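Local coordinates for protein DyP (Bjerkandera adusta, PDB 3VXJ) that binds heme b and, as a dye-decolorizing peroxidase, probably uses hydrogen peroxide to oxidise dyes and phenols, here with 2,6-dimethoxyphenol bound, at residues A[293-296]-A[301-304]; A[295-300]-A[314-319]; A[384-389]-A[408-413]. One frame throughout, in Å; residues are numbered along the deposited sequence.

Interaction 1 of 3, residues A[293-296]-A[301-304]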
loop_
_atom_site.group_PDB
_atom_site.type_symbol
_atom_site.label_atom_id
_atom_site.label_comp_id
_atom_site.label_asym_id
_atom_site.label_seq_id
_atom_site.Cartn_x
_atom_site.Cartn_y
_atom_site.Cartn_z
ATOM N N TYR A 293 -3.383 -20.234 -6.164
ATOM C CA TYR A 293 -3.249 -20.422 -7.622
ATOM C C TYR A 293 -2.820 -21.832 -8.037
ATOM O O TYR A 293 -2.641 -22.079 -9.227
ATOM C CB TYR A 293 -2.365 -19.339 -8.307
ATOM C CG TYR A 293 -2.706 -17.935 -7.877
ATOM C CD1 TYR A 293 -3.973 -17.413 -8.121
ATOM C CD2 TYR A 293 -1.773 -17.132 -7.208
ATOM C CE1 TYR A 293 -4.310 -16.139 -7.705
ATOM C CE2 TYR A 293 -2.101 -15.847 -6.789
ATOM C CZ TYR A 293 -3.378 -15.364 -7.045
ATOM O OH TYR A 293 -3.758 -14.105 -6.634
ATOM N N SER A 294 -2.686 -22.765 -7.086
ATOM C CA SER A 294 -2.262 -24.134 -7.434
ATOM C C SER A 294 -3.261 -24.843 -8.346
ATOM O O SER A 294 -2.903 -25.797 -9.035
ATOM C CB SER A 294 -1.979 -24.985 -6.196
ATOM O OG SER A 294 -3.155 -25.216 -5.464
ATOM N N ASP A 295 -4.501 -24.355 -8.369
ATOM C CA ASP A 295 -5.529 -24.880 -9.267
ATOM C C ASP A 295 -5.579 -24.180 -10.636
ATOM O O ASP A 295 -6.494 -24.431 -11.425
ATOM C CB ASP A 295 -6.905 -24.801 -8.589
ATOM C CG ASP A 295 -7.378 -23.362 -8.349
ATOM O OD1 ASP A 295 -6.630 -22.415 -8.668
ATOM O OD2 ASP A 295 -8.511 -23.188 -7.838
ATOM N N THR A 296 -4.632 -23.277 -10.894
ATOM C CA THR A 296 -4.644 -22.480 -12.117
ATOM C C THR A 296 -3.228 -22.026 -12.512
ATOM O O THR A 296 -3.023 -20.928 -13.038
ATOM C CB THR A 296 -5.669 -21.288 -12.012
ATOM O OG1 THR A 296 -5.843 -20.659 -13.291
ATOM C CG2 THR A 296 -5.252 -20.255 -10.958
ATOM N N THR A 301 -8.304 -19.648 -16.935
ATOM C CA THR A 301 -9.748 -19.596 -16.707
ATOM C C THR A 301 -10.118 -19.095 -15.317
ATOM O O THR A 301 -10.966 -18.213 -15.175
ATOM C CB THR A 301 -10.423 -20.930 -16.973
ATOM O OG1 THR A 301 -10.287 -21.210 -18.364
ATOM C CG2 THR A 301 -11.923 -20.867 -16.609
ATOM N N ARG A 302 -9.476 -19.638 -14.292
ATOM C CA ARG A 302 -9.842 -19.229 -12.939
ATOM C C ARG A 302 -9.299 -17.849 -12.566
ATOM O O ARG A 302 -9.947 -17.120 -11.829
ATOM C CB ARG A 302 -9.425 -20.288 -11.920
ATOM C CG ARG A 302 -10.135 -21.617 -12.125
ATOM C CD ARG A 302 -9.867 -22.613 -11.001
ATOM N NE ARG A 302 -10.624 -22.280 -9.799
ATOM C CZ ARG A 302 -11.869 -22.673 -9.547
ATOM N NH1 ARG A 302 -12.533 -23.414 -10.412
ATOM N NH2 ARG A 302 -12.466 -22.303 -8.420
ATOM N N CYS A 303 -8.111 -17.504 -13.053
ATOM C CA CYS A 303 -7.493 -16.198 -12.767
ATOM C C CYS A 303 -6.457 -15.882 -13.835
ATOM O O CYS A 303 -5.615 -16.734 -14.128
ATOM C CB CYS A 303 -6.807 -16.217 -11.390
ATOM S SG CYS A 303 -6.211 -14.608 -10.825
ATOM N N PRO A 304 -6.483 -14.652 -14.404
ATOM C CA PRO A 304 -5.377 -14.297 -15.311
ATOM C C PRO A 304 -4.018 -14.343 -14.618
ATOM O O PRO A 304 -3.929 -14.127 -13.402
ATOM C CB PRO A 304 -5.702 -12.855 -15.735
ATOM C CG PRO A 304 -7.192 -12.697 -15.454
ATOM C CD PRO A 304 -7.423 -13.524 -14.220
HETATM O O HOH W 1 -7.721 -21.924 -14.848
#

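Interaction 2 of 3, residues A[295-300]-A[314-319]. With 3DM (2,6-dimethoxyphenol), chain D; HEM (protoporphyrin IX containing Fe), chain B; 3DM (2,6-dimethoxyphenol), chain E.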
loop_
_atom_site.group_PDB
_atom_site.type_symbol
_atom_site.label_atom_id
_atom_site.label_comp_id
_atom_site.label_asym_id
_atom_site.label_seq_id
_atom_site.Cartn_x
_atom_site.Cartn_y
_atom_site.Cartn_z
ATOM N N ASP A 295 -4.501 -24.355 -8.369
ATOM C CA ASP A 295 -5.529 -24.880 -9.267
ATOM C C ASP A 295 -5.579 -24.180 -10.636
ATOM O O ASP A 295 -6.494 -24.431 -11.425
ATOM C CB ASP A 295 -6.905 -24.801 -8.589
ATOM C CG ASP A 295 -7.378 -23.362 -8.349
ATOM O OD1 ASP A 295 -6.630 -22.415 -8.668
ATOM O OD2 ASP A 295 -8.511 -23.188 -7.838
ATOM N N THR A 296 -4.632 -23.277 -10.894
ATOM C CA THR A 296 -4.644 -22.480 -12.117
ATOM C C THR A 296 -3.228 -22.026 -12.512
ATOM O O THR A 296 -3.023 -20.928 -13.038
ATOM C CB THR A 296 -5.669 -21.288 -12.012
ATOM O OG1 THR A 296 -5.843 -20.659 -13.291
ATOM C CG2 THR A 296 -5.252 -20.255 -10.958
ATOM N N LEU A 297 -2.242 -22.880 -12.248
ATOM C CA LEU A 297 -0.859 -22.529 -12.569
ATOM C C LEU A 297 -0.588 -22.481 -14.071
ATOM O O LEU A 297 0.275 -21.730 -14.513
ATOM C CB LEU A 297 0.133 -23.493 -11.903
ATOM C CG LEU A 297 0.162 -23.570 -10.378
ATOM C CD1 LEU A 297 0.956 -24.784 -9.923
ATOM C CD2 LEU A 297 0.750 -22.291 -9.769
ATOM N N THR A 298 -1.310 -23.283 -14.852
ATOM C CA THR A 298 -0.992 -23.422 -16.268
ATOM C C THR A 298 -2.177 -23.112 -17.187
ATOM O O THR A 298 -2.213 -23.551 -18.333
ATOM C CB THR A 298 -0.354 -24.807 -16.586
ATOM O OG1 THR A 298 -1.195 -25.856 -16.105
ATOM C CG2 THR A 298 1.020 -24.938 -15.929
ATOM N N ASP A 299 -3.129 -22.337 -16.678
ATOM C CA ASP A 299 -4.239 -21.839 -17.484
ATOM C C ASP A 299 -4.785 -20.583 -16.816
ATOM O O ASP A 299 -4.466 -20.318 -15.655
ATOM C CB ASP A 299 -5.332 -22.903 -17.620
ATOM C CG ASP A 299 -6.215 -22.655 -18.814
ATOM O OD1 ASP A 299 -5.799 -23.012 -19.933
ATOM O OD2 ASP A 299 -7.317 -22.103 -18.639
ATOM N N GLU A 300 -5.604 -19.818 -17.543
ATOM C CA GLU A 300 -6.116 -18.542 -17.026
ATOM C C GLU A 300 -7.622 -18.512 -16.813
ATOM O O GLU A 300 -8.174 -17.458 -16.498
ATOM C CB GLU A 300 -5.686 -17.377 -17.925
ATOM C CG GLU A 300 -4.189 -17.317 -18.086
ATOM C CD GLU A 300 -3.724 -16.067 -18.787
ATOM O OE1 GLU A 300 -3.735 -15.002 -18.139
ATOM O OE2 GLU A 300 -3.309 -16.161 -19.975
ATOM N N PRO A 314 2.519 -13.603 -5.929
ATOM C CA PRO A 314 2.350 -14.719 -6.851
ATOM C C PRO A 314 2.002 -16.058 -6.206
ATOM O O PRO A 314 1.644 -16.977 -6.932
ATOM C CB PRO A 314 3.711 -14.807 -7.557
ATOM C CG PRO A 314 4.318 -13.447 -7.380
ATOM C CD PRO A 314 3.858 -13.000 -6.038
ATOM N N ARG A 315 2.081 -16.172 -4.880
ATOM C CA ARG A 315 1.735 -17.429 -4.197
ATOM C C ARG A 315 2.424 -18.616 -4.894
ATOM O O ARG A 315 3.648 -18.575 -5.076
ATOM C CB ARG A 315 0.207 -17.576 -4.024
ATOM C CG ARG A 315 -0.394 -16.382 -3.306
ATOM C CD ARG A 315 -1.880 -16.529 -2.996
ATOM N NE ARG A 315 -2.387 -15.250 -2.489
ATOM C CZ ARG A 315 -3.246 -15.080 -1.487
ATOM N NH1 ARG A 315 -3.763 -16.116 -0.839
ATOM N NH2 ARG A 315 -3.578 -13.852 -1.129
ATOM N N GLN A 316 1.683 -19.658 -5.280
ATOM C CA GLN A 316 2.302 -20.866 -5.842
ATOM C C GLN A 316 2.928 -20.674 -7.225
ATOM O O GLN A 316 3.653 -21.551 -7.694
ATOM C CB GLN A 316 1.310 -22.045 -5.845
ATOM C CG GLN A 316 1.915 -23.426 -6.157
ATOM C CD GLN A 316 2.889 -23.923 -5.096
ATOM O OE1 GLN A 316 2.836 -23.504 -3.938
ATOM N NE2 GLN A 316 3.773 -24.829 -5.492
ATOM N N ASP A 317 2.696 -19.534 -7.877
ATOM C CA ASP A 317 3.457 -19.246 -9.107
ATOM C C ASP A 317 4.971 -19.234 -8.837
ATOM O O ASP A 317 5.769 -19.445 -9.755
ATOM C CB ASP A 317 3.055 -17.908 -9.740
ATOM C CG ASP A 317 1.684 -17.934 -10.397
ATOM O OD1 ASP A 317 1.188 -19.004 -10.813
ATOM O OD2 ASP A 317 1.116 -16.826 -10.519
ATOM N N LEU A 318 5.365 -18.997 -7.584
ATOM C CA LEU A 318 6.789 -19.024 -7.215
ATOM C C LEU A 318 7.320 -20.435 -6.952
ATOM O O LEU A 318 8.536 -20.619 -6.830
ATOM C CB LEU A 318 7.064 -18.117 -6.009
ATOM C CG LEU A 318 6.802 -16.626 -6.198
ATOM C CD1 LEU A 318 7.175 -15.879 -4.931
ATOM C CD2 LEU A 318 7.570 -16.070 -7.392
ATOM N N GLY A 319 6.419 -21.412 -6.866
ATOM C CA GLY A 319 6.802 -22.809 -6.649
ATOM C C GLY A 319 6.615 -23.303 -5.227
ATOM O O GLY A 319 6.794 -24.493 -4.948
HETATM O O1 3DM D . 1.314 -15.922 0.125
HETATM C C1 3DM D . 1.679 -17.159 -0.361
HETATM C C2 3DM D . 2.930 -17.367 -0.954
HETATM O O2 3DM D . 3.798 -16.310 -1.053
HETATM C C7 3DM D . 4.891 -16.427 -1.978
HETATM C C3 3DM D . 3.254 -18.648 -1.422
HETATM C C4 3DM D . 2.332 -19.695 -1.325
HETATM C C5 3DM D . 1.092 -19.487 -0.730
HETATM C C6 3DM D . 0.768 -18.216 -0.254
HETATM O O3 3DM D . -0.436 -17.947 0.334
HETATM C C8 3DM D . -1.494 -18.928 0.166
HETATM C CHA HEM B . -3.928 -6.102 -2.954
HETATM C CHB HEM B . -5.885 -2.113 -4.857
HETATM C CHC HEM B . -1.481 -0.293 -5.687
HETATM C CHD HEM B . 0.502 -4.257 -3.755
HETATM C C1A HEM B . -4.839 -5.198 -3.427
HETATM C C2A HEM B . -6.272 -5.384 -3.447
HETATM C C3A HEM B . -6.811 -4.277 -3.987
HETATM C C4A HEM B . -5.737 -3.358 -4.290
HETATM C CMA HEM B . -8.304 -3.981 -4.225
HETATM C CAA HEM B . -6.999 -6.669 -2.992
HETATM C CBA HEM B . -7.368 -6.721 -1.508
HETATM C CGA HEM B . -6.190 -6.938 -0.588
HETATM O O1A HEM B . -5.609 -8.044 -0.552
HETATM O O2A HEM B . -5.843 -5.978 0.156
HETATM C C1B HEM B . -4.867 -1.260 -5.237
HETATM C C2B HEM B . -5.037 0.044 -5.841
HETATM C C3B HEM B . -3.812 0.553 -6.067
HETATM C C4B HEM B . -2.846 -0.418 -5.597
HETATM C CMB HEM B . -6.410 0.674 -6.164
HETATM C CAB HEM B . -3.435 1.920 -6.675
HETATM C CBB HEM B . -4.264 2.966 -6.641
HETATM C C1C HEM B . -0.566 -1.230 -5.278
HETATM C C2C HEM B . 0.873 -1.129 -5.427
HETATM C C3C HEM B . 1.424 -2.236 -4.905
HETATM C C4C HEM B . 0.343 -3.059 -4.407
HETATM C CMC HEM B . 1.594 0.072 -6.067
HETATM C CAC HEM B . 2.922 -2.625 -4.797
HETATM C CBC HEM B . 3.799 -2.331 -5.767
HETATM C C1D HEM B . -0.507 -5.070 -3.309
HETATM C C2D HEM B . -0.285 -6.267 -2.536
HETATM C C3D HEM B . -1.647 -6.841 -2.301
HETATM C C4D HEM B . -2.569 -5.938 -2.943
HETATM C CMD HEM B . 1.035 -6.886 -2.048
HETATM C CAD HEM B . -1.925 -8.146 -1.539
HETATM C CBD HEM B . -1.696 -9.299 -2.511
HETATM C CGD HEM B . -1.898 -10.634 -1.846
HETATM O O1D HEM B . -2.673 -11.456 -2.405
HETATM O O2D HEM B . -1.297 -10.884 -0.777
HETATM N NA HEM B . -4.552 -3.970 -3.967
HETATM N NB HEM B . -3.509 -1.534 -5.130
HETATM N NC HEM B . -0.850 -2.439 -4.686
HETATM N ND HEM B . -1.873 -4.882 -3.508
HETATM FE FE HEM B . -2.695 -3.229 -4.390
HETATM O O1 3DM E . 3.350 -23.947 -18.354
HETATM C C1 3DM E . 3.306 -24.328 -19.660
HETATM C C2 3DM E . 2.431 -25.343 -20.050
HETATM O O2 3DM E . 1.644 -25.911 -19.088
HETATM C C7 3DM E . 0.866 -27.051 -19.499
HETATM C C3 3DM E . 2.381 -25.734 -21.395
HETATM C C4 3DM E . 3.207 -25.114 -22.337
HETATM C C5 3DM E . 4.084 -24.101 -21.939
HETATM C C6 3DM E . 4.137 -23.708 -20.596
HETATM O O3 3DM E . 4.970 -22.711 -20.156
HETATM C C8 3DM E . 6.112 -22.431 -20.992
HETATM O O HOH W 2 -2.797 -2.423 -2.571
#

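Interaction 3 of 3, residues A[384-389]-A[408-413]. With 3DM (2,6-dimethoxyphenol), chain E.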
loop_
_atom_site.group_PDB
_atom_site.type_symbol
_atom_site.label_atom_id
_atom_site.label_comp_id
_atom_site.label_asym_id
_atom_site.label_seq_id
_atom_site.Cartn_x
_atom_site.Cartn_y
_atom_site.Cartn_z
ATOM N N LYS A 384 4.818 -19.726 -18.017
ATOM C CA LYS A 384 3.393 -19.795 -18.349
ATOM C C LYS A 384 3.183 -20.016 -19.849
ATOM O O LYS A 384 4.020 -19.598 -20.657
ATOM C CB LYS A 384 2.668 -18.523 -17.896
ATOM C CG LYS A 384 2.730 -18.230 -16.399
ATOM C CD LYS A 384 2.427 -19.446 -15.545
ATOM C CE LYS A 384 2.290 -19.042 -14.099
ATOM N NZ LYS A 384 2.176 -20.199 -13.177
ATOM N N PRO A 385 2.074 -20.686 -20.228
ATOM C CA PRO A 385 1.830 -20.974 -21.650
ATOM C C PRO A 385 1.403 -19.754 -22.483
ATOM O O PRO A 385 1.422 -19.821 -23.715
ATOM C CB PRO A 385 0.704 -22.014 -21.602
ATOM C CG PRO A 385 -0.017 -21.723 -20.330
ATOM C CD PRO A 385 1.080 -21.360 -19.368
ATOM N N ILE A 386 1.004 -18.675 -21.810
ATOM C CA ILE A 386 0.629 -17.413 -22.459
ATOM C C ILE A 386 1.364 -16.304 -21.713
ATOM O O ILE A 386 1.368 -16.293 -20.487
ATOM C CB ILE A 386 -0.919 -17.153 -22.415
ATOM C CG1 ILE A 386 -1.667 -18.271 -23.151
ATOM C CG2 ILE A 386 -1.265 -15.780 -23.023
ATOM C CD1 ILE A 386 -3.179 -18.142 -23.121
ATOM N N THR A 387 1.994 -15.388 -22.444
ATOM C CA THR A 387 2.640 -14.222 -21.838
ATOM C C THR A 387 1.678 -13.501 -20.898
ATOM O O THR A 387 0.589 -13.109 -21.318
ATOM C CB THR A 387 3.098 -13.234 -22.923
ATOM O OG1 THR A 387 4.032 -13.896 -23.779
ATOM C CG2 THR A 387 3.765 -11.992 -22.307
ATOM N N PRO A 388 2.058 -13.344 -19.615
ATOM C CA PRO A 388 1.120 -12.647 -18.705
ATOM C C PRO A 388 0.838 -11.186 -19.078
ATOM O O PRO A 388 -0.312 -10.743 -19.032
ATOM C CB PRO A 388 1.813 -12.754 -17.343
ATOM C CG PRO A 388 2.606 -14.007 -17.441
ATOM C CD PRO A 388 3.127 -14.037 -18.866
ATOM N N GLY A 389 1.875 -10.440 -19.439
ATOM C CA GLY A 389 1.684 -9.031 -19.756
ATOM C C GLY A 389 1.829 -8.120 -18.551
ATOM O O GLY A 389 2.298 -8.533 -17.485
ATOM N N LEU A 408 -12.507 -17.125 -21.831
ATOM C CA LEU A 408 -12.914 -17.944 -22.979
ATOM C C LEU A 408 -12.131 -17.587 -24.239
ATOM O O LEU A 408 -12.298 -18.225 -25.274
ATOM C CB LEU A 408 -14.432 -17.851 -23.232
ATOM C CG LEU A 408 -15.364 -18.152 -22.046
ATOM C CD1 LEU A 408 -16.826 -18.161 -22.489
ATOM C CD2 LEU A 408 -15.006 -19.469 -21.347
ATOM N N ASN A 409 -11.285 -16.563 -24.140
ATOM C CA ASN A 409 -10.409 -16.154 -25.243
ATOM C C ASN A 409 -9.084 -15.667 -24.670
ATOM O O ASN A 409 -8.768 -14.477 -24.724
ATOM C CB ASN A 409 -11.052 -15.035 -26.083
ATOM C CG ASN A 409 -12.392 -15.426 -26.676
ATOM O OD1 ASN A 409 -13.445 -15.009 -26.186
ATOM N ND2 ASN A 409 -12.361 -16.223 -27.734
ATOM N N GLN A 410 -8.319 -16.592 -24.101
ATOM C CA GLN A 410 -7.173 -16.218 -23.266
ATOM C C GLN A 410 -6.016 -15.598 -24.031
ATOM O O GLN A 410 -5.229 -14.838 -23.470
ATOM C CB GLN A 410 -6.707 -17.410 -22.430
ATOM C CG GLN A 410 -7.788 -17.844 -21.440
ATOM C CD GLN A 410 -7.419 -19.068 -20.614
ATOM O OE1 GLN A 410 -6.239 -19.375 -20.397
ATOM N NE2 GLN A 410 -8.438 -19.761 -20.124
ATOM N N ASN A 411 -5.932 -15.900 -25.324
ATOM C CA ASN A 411 -4.912 -15.280 -26.165
ATOM C C ASN A 411 -5.224 -13.846 -26.573
ATOM O O ASN A 411 -4.364 -13.165 -27.126
ATOM C CB ASN A 411 -4.611 -16.134 -27.396
ATOM C CG ASN A 411 -3.549 -17.179 -27.130
ATOM O OD1 ASN A 411 -2.584 -16.941 -26.390
ATOM N ND2 ASN A 411 -3.709 -18.340 -27.740
ATOM N N GLU A 412 -6.447 -13.389 -26.308
ATOM C CA GLU A 412 -6.803 -12.008 -26.588
ATOM C C GLU A 412 -6.033 -11.092 -25.645
ATOM O O GLU A 412 -6.003 -11.306 -24.431
ATOM C CB GLU A 412 -8.311 -11.787 -26.442
ATOM C CG GLU A 412 -8.767 -10.383 -26.840
ATOM C CD GLU A 412 -10.219 -10.113 -26.496
ATOM O OE1 GLU A 412 -10.787 -10.846 -25.662
ATOM O OE2 GLU A 412 -10.795 -9.155 -27.055
ATOM N N THR A 413 -5.402 -10.075 -26.212
ATOM C CA THR A 413 -4.705 -9.092 -25.394
ATOM C C THR A 413 -5.530 -7.823 -25.241
ATOM O O THR A 413 -6.278 -7.422 -26.138
ATOM C CB THR A 413 -3.309 -8.756 -25.951
ATOM O OG1 THR A 413 -3.446 -8.107 -27.210
ATOM C CG2 THR A 413 -2.472 -10.019 -26.116
HETATM O O1 3DM E . 3.350 -23.947 -18.354
HETATM C C1 3DM E . 3.306 -24.328 -19.660
HETATM C C2 3DM E . 2.431 -25.343 -20.050
HETATM O O2 3DM E . 1.644 -25.911 -19.088
HETATM C C7 3DM E . 0.866 -27.051 -19.499
HETATM C C3 3DM E . 2.381 -25.734 -21.395
HETATM C C4 3DM E . 3.207 -25.114 -22.337
HETATM C C5 3DM E . 4.084 -24.101 -21.939
HETATM C C6 3DM E . 4.137 -23.708 -20.596
HETATM O O3 3DM E . 4.970 -22.711 -20.156
HETATM C C8 3DM E . 6.112 -22.431 -20.992
#

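Interaction 1 of 3, residues A[293-296]-A[301-304]
Asp295 meets Arg302 because two torsions cooperate: chi1 of 66° sets the aspartate CG between its backbone N and carbonyl carbon, and a bend at chi3 (76°) brings the arginine's NE back toward the carboxylate. The salt bridge runs from NE to Asp295 OD2 at 3.0 Å, with the two side chains crossing at about a right angle and their flat groups 56° apart. It is a single-pronged pairing and not the flat, two-bond form, because NE alone comes close to OD2 while Arg302 NH2 bonds the carbonyl O of Asp271. The aspartate sits at the third position of a type I beta turn, closed by Thr296 N and Tyr293 O at 2.9 Å. A water links the segments at the next residue, donating to Thr296 OG1 (2.7 Å) and accepting from Arg302 N (2.9 Å); the threonine hydroxyl itself donates to Asp299 O. On the buried side, Cys303 SG lies 4.0 Å from CE1 of Tyr293, an oblique sulfur-aromatic contact. The chemistry is thus graded from ionic at the surface to apolar inside, and Arg302 probably eases the crowding of negative charge where Asp295 OD1 nears Asp271 OD1.

Interaction 2 of 3, residues A[295-300]-A[314-319]
Leu297 packs against Gln316 and Asp317 of a short 3-10 turn, residues 316-318, in the DyP-type peroxidase C-terminal region; Arg315, just before the turn, and Leu318 within it line the pocket of a 2,6-dimethoxyphenol, and Arg315 also binds the heme. The example illustrates how one turn can serve two faces. On the face toward 295-300, the leucine methyl CD2 does most of the touching: it reaches Asp317 OD1 at 3.5 Å and the carbonyl O of Gln316 at 3.6 Å, and it meets the aliphatic CG of Gln316 at 4.0 Å, the two side chains crossing at a slant. Gln316 presents that CG because its chain leaves anti to the backbone N (chi1 -169°) and then bends at chi2. The carboxylate beside the methyl is well satisfied, since OD2 pairs with Arg310 and OD1 with Lys384, whose ammonium also takes the carbonyl O of Leu297. The small apolar patch is therefore bordered by a charged network that ties both segments to a third loop.

The other face of the turn belongs to the ligands. Arg315 lays its CA, CB and CG across one face of a 2,6-dimethoxyphenol ring, with CA 3.4 Å from C3, while Leu318 CD1 touches the methoxy carbon C7 at 3.8 Å. Asn289 and Phe291 also hold the guanidinium, and Asn313 is among the residues that hydrogen-bond the heme. Within 295-300, apart from the turn, Thr298 borders the second dimethoxyphenol, with CG2 3.4 Å from O2. The extended Arg315 chain ends at the heme propionate: NH2 donates to O1D, lying in the guanidinium plane at its edge, over 2.9 Å with a nearly straight N-H...O angle of 171°.

Interaction 3 of 3, residues A[384-389]-A[408-413]
Ile386 carries the apolar part of this surface contact, sending its delta methyl onto the loop residues Gln410 and Asn411. CD1 rests 3.7 Å from Gln410 CB, the two side chains crossing at about a right angle, and the same methyl comes within 3.5 Å of Asn411 OD1. CG1 follows at 3.6 Å from that oxygen, so the amide oxygen lies against the flank of the isoleucine. With CG1 anti to the carbonyl carbon (chi1 -61°) and chi2 extended, the branch reaches across to the loop.

Polar bonding holds the receiving loop in shape instead of bridging the pair. Residues 409-412 form a type I beta turn, closed by Glu412 N and Asn409 O at 3.0 Å. Gln410, extended beyond CG, carries its amide past the isoleucine: OE1 accepts from the backbone N of Glu300, and NE2 donates to Asp299 OD2 and Pro407 O. The glutamine thereby joins the loop to residues 299 and 300, and the side chain of Glu300 also touches Ile386.

Ligand contacts occur at the other end of 384-389. The ring of Pro385 covers part of one face of a 2,6-dimethoxyphenol, with CD 3.7 Å from C1 and CB 4.0 Å from C6, while the carbonyl carbon of Lys384 lies 3.2 Å from the methoxy O3. Ser383 O accepts a hydrogen bond from the phenol. A proline against an aromatic face, flanked by Thr298 and a backbone acceptor, is consistent with a surface site for a small phenol, with the type I turn standing behind its loop.

Overall arrangement
The three contacts form a continuous patch on one side of the chain. Interactions 1 and 2, centres about 6 Å apart, share Asp295 and Thr296 and touch where Tyr293 CD2 packs 3.8 Å from Arg315 CB; the tyrosine side chain is itself about 5 Å from the heme at the nearest atoms. Interaction 3, centred about 14 Å from interaction 2, is coupled to it through Lys384, whose NZ lies 2.8 Å from both Leu297 O and Asp317 OD1. Both of these contacts touch the same outer dimethoxyphenol, whereas the other phenol lies against Arg315. The patch illustrates how loops without regular structure can connect a pocket beside the heme propionate with a second, more superficial phenol site.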